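Local atomic coordinates of endonuclease IV (Thermus thermophilus, PDB entry 3AAM), a protein that cleaves phosphodiester bonds at apurinic or apyrimidinic sites in DNA during base excision repair, using bound metal ions. Residues His204-Val209 and Phe245-Pro250. Numbering follows the deposited sequence.
Sequences HLNDSV and FILETP
The carboxylate of Glu248 lies stacked on the ring of His204, the two planes 28° apart, with OE2 about 3.0 Å above the ring plane and displaced toward its rim. Glu248 OE2 also takes a hydrogen bond from Gln32, while the ring of His69 packs nearly parallel to that of His204. At the ring's edge, in its plane, lies Ile246 CB. With an alanine here instead of the imidazole, the Glu248 carboxylate would probably lose the flat surface it stacks on, though Gln32 could still hold OE2.

Backbone pairing here is slight: Leu205 N gives Ile246 O one weak hydrogen bond of 3.1 Å, with a CA-H...O contact from His204 CA to the same oxygen. An inverse gamma turn centred on Leu205 interrupts strand 202-208 as it runs parallel to strand 244-247 in the TIM barrel. The tight part sets the buried His204, Leu205 and Asn206 against Ile246, Leu247 and Glu248. Leu205 CD1 meets Phe245 CD1 at 4.0 Å, and Leu247, its CG anti to the backbone N (chi1 179°), sends CD1 to 3.2 Å from Leu205 O, a buried oxygen with no polar partner. Phe263 of helix 253-267 touches both leucines.

The Asn206 amide lies beside the Glu248 backbone, its plane 20° from the carboxylate's. Beyond it the chains separate, Asp207 CA standing 9.0 Å from Thr249 CA. The contact thus has an apolar side, Leu205, Phe245 and Leu247, and a polar one, His204, Asn206 and Glu248. Through its backbone O, which accepts a hydrogen bond from His219 ND1, Glu248 probably helps to position this manganese ligand, and its side chain lies about 3 Å from a bound phosphate and about 5 Å from the manganese ion, nearest atoms, so the polar side faces the metal site.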
loop_
_atom_site.group_PDB
_atom_site.type_symbol
_atom_site.label_atom_id
_atom_site.label_comp_id
_atom_site.label_asym_id
_atom_site.label_seq_id
_atom_site.Cartn_x
_atom_site.Cartn_y
_atom_site.Cartn_z
ATOM N N HIS A 204 2.860 4.547 1.176
ATOM C CA HIS A 204 1.503 5.089 1.193
ATOM C C HIS A 204 1.739 6.449 1.845
ATOM O O HIS A 204 1.839 6.558 3.072
ATOM C CB HIS A 204 0.558 4.233 2.047
ATOM C CG HIS A 204 0.081 2.987 1.365
ATOM N ND1 HIS A 204 0.004 2.864 -0.007
ATOM C CD2 HIS A 204 -0.388 1.822 1.873
ATOM C CE1 HIS A 204 -0.490 1.676 -0.313
ATOM N NE2 HIS A 204 -0.738 1.025 0.810
ATOM N N LEU A 205 1.863 7.472 1.002
ATOM C CA LEU A 205 2.158 8.833 1.429
ATOM C C LEU A 205 0.924 9.591 1.897
ATOM O O LEU A 205 0.559 10.625 1.342
ATOM C CB LEU A 205 2.840 9.587 0.281
ATOM C CG LEU A 205 3.651 10.834 0.640
ATOM C CD1 LEU A 205 4.919 10.430 1.393
ATOM C CD2 LEU A 205 4.013 11.584 -0.630
ATOM N N ASN A 206 0.292 9.057 2.931
ATOM C CA ASN A 206 -0.905 9.651 3.509
ATOM C C ASN A 206 -0.582 10.707 4.559
ATOM O O ASN A 206 0.327 10.519 5.366
ATOM C CB ASN A 206 -1.745 8.560 4.181
ATOM C CG ASN A 206 -2.264 7.537 3.197
ATOM O OD1 ASN A 206 -2.162 6.328 3.420
ATOM N ND2 ASN A 206 -2.832 8.014 2.106
ATOM N N ASP A 207 -1.307 11.822 4.548
ATOM C CA ASP A 207 -1.084 12.804 5.593
ATOM C C ASP A 207 -1.986 12.282 6.711
ATOM O O ASP A 207 -2.741 11.330 6.503
ATOM C CB ASP A 207 -1.493 14.217 5.177
ATOM C CG ASP A 207 -0.846 15.285 6.053
ATOM O OD1 ASP A 207 -0.599 15.005 7.249
ATOM O OD2 ASP A 207 -0.592 16.406 5.557
ATOM N N SER A 208 -1.923 12.902 7.879
ATOM C CA SER A 208 -2.685 12.427 9.026
ATOM C C SER A 208 -3.573 13.455 9.712
ATOM O O SER A 208 -3.168 14.593 9.926
ATOM C CB SER A 208 -1.694 11.852 10.047
ATOM O OG SER A 208 -2.302 11.526 11.283
ATOM N N VAL A 209 -4.789 13.036 10.053
ATOM C CA VAL A 209 -5.720 13.901 10.765
ATOM C C VAL A 209 -5.313 13.837 12.235
ATOM O O VAL A 209 -5.364 14.837 12.953
ATOM C CB VAL A 209 -7.183 13.410 10.616
ATOM C CG1 VAL A 209 -8.099 14.189 11.559
ATOM C CG2 VAL A 209 -7.648 13.585 9.183
ATOM N N PHE A 245 4.913 5.881 -4.882
ATOM C CA PHE A 245 4.160 6.572 -3.844
ATOM C C PHE A 245 2.676 6.585 -4.187
ATOM O O PHE A 245 2.284 7.035 -5.264
ATOM C CB PHE A 245 4.669 8.006 -3.697
ATOM C CG PHE A 245 6.064 8.102 -3.138
ATOM C CD1 PHE A 245 6.272 8.344 -1.789
ATOM C CD2 PHE A 245 7.168 7.927 -3.966
ATOM C CE1 PHE A 245 7.560 8.418 -1.262
ATOM C CE2 PHE A 245 8.463 7.996 -3.450
ATOM C CZ PHE A 245 8.658 8.243 -2.095
ATOM N N ILE A 246 1.858 6.079 -3.269
ATOM C CA ILE A 246 0.411 6.028 -3.458
ATOM C C ILE A 246 -0.315 6.763 -2.335
ATOM O O ILE A 246 -0.075 6.503 -1.153
ATOM C CB ILE A 246 -0.100 4.556 -3.484
ATOM C CG1 ILE A 246 0.499 3.804 -4.675
ATOM C CG2 ILE A 246 -1.621 4.524 -3.554
ATOM C CD1 ILE A 246 0.096 4.368 -6.038
ATOM N N LEU A 247 -1.199 7.682 -2.707
ATOM C CA LEU A 247 -1.993 8.433 -1.740
ATOM C C LEU A 247 -3.326 7.696 -1.647
ATOM O O LEU A 247 -3.864 7.260 -2.667
ATOM C CB LEU A 247 -2.219 9.869 -2.229
ATOM C CG LEU A 247 -3.061 10.760 -1.313
ATOM C CD1 LEU A 247 -2.376 10.943 0.041
ATOM C CD2 LEU A 247 -3.269 12.109 -1.986
ATOM N N GLU A 248 -3.839 7.540 -0.429
ATOM C CA GLU A 248 -5.100 6.833 -0.204
ATOM C C GLU A 248 -6.088 7.750 0.511
ATOM O O GLU A 248 -6.257 7.668 1.723
ATOM C CB GLU A 248 -4.854 5.586 0.648
ATOM C CG GLU A 248 -3.764 4.657 0.125
ATOM C CD GLU A 248 -3.530 3.479 1.050
ATOM O OE1 GLU A 248 -3.367 3.706 2.269
ATOM O OE2 GLU A 248 -3.502 2.332 0.563
ATOM N N THR A 249 -6.734 8.628 -0.248
ATOM C CA THR A 249 -7.690 9.568 0.322
ATOM C C THR A 249 -8.910 9.678 -0.590
ATOM O O THR A 249 -8.914 9.134 -1.686
ATOM C CB THR A 249 -7.042 10.947 0.491
ATOM O OG1 THR A 249 -6.566 11.400 -0.782
ATOM C CG2 THR A 249 -5.882 10.870 1.468
ATOM N N PRO A 250 -9.964 10.375 -0.138
ATOM C CA PRO A 250 -11.175 10.525 -0.953
ATOM C C PRO A 250 -10.891 10.975 -2.387
ATOM O O PRO A 250 -10.058 11.853 -2.623
ATOM C CB PRO A 250 -11.989 11.536 -0.159
ATOM C CG PRO A 250 -11.646 11.163 1.256
ATOM C CD PRO A 250 -10.142 11.006 1.182
#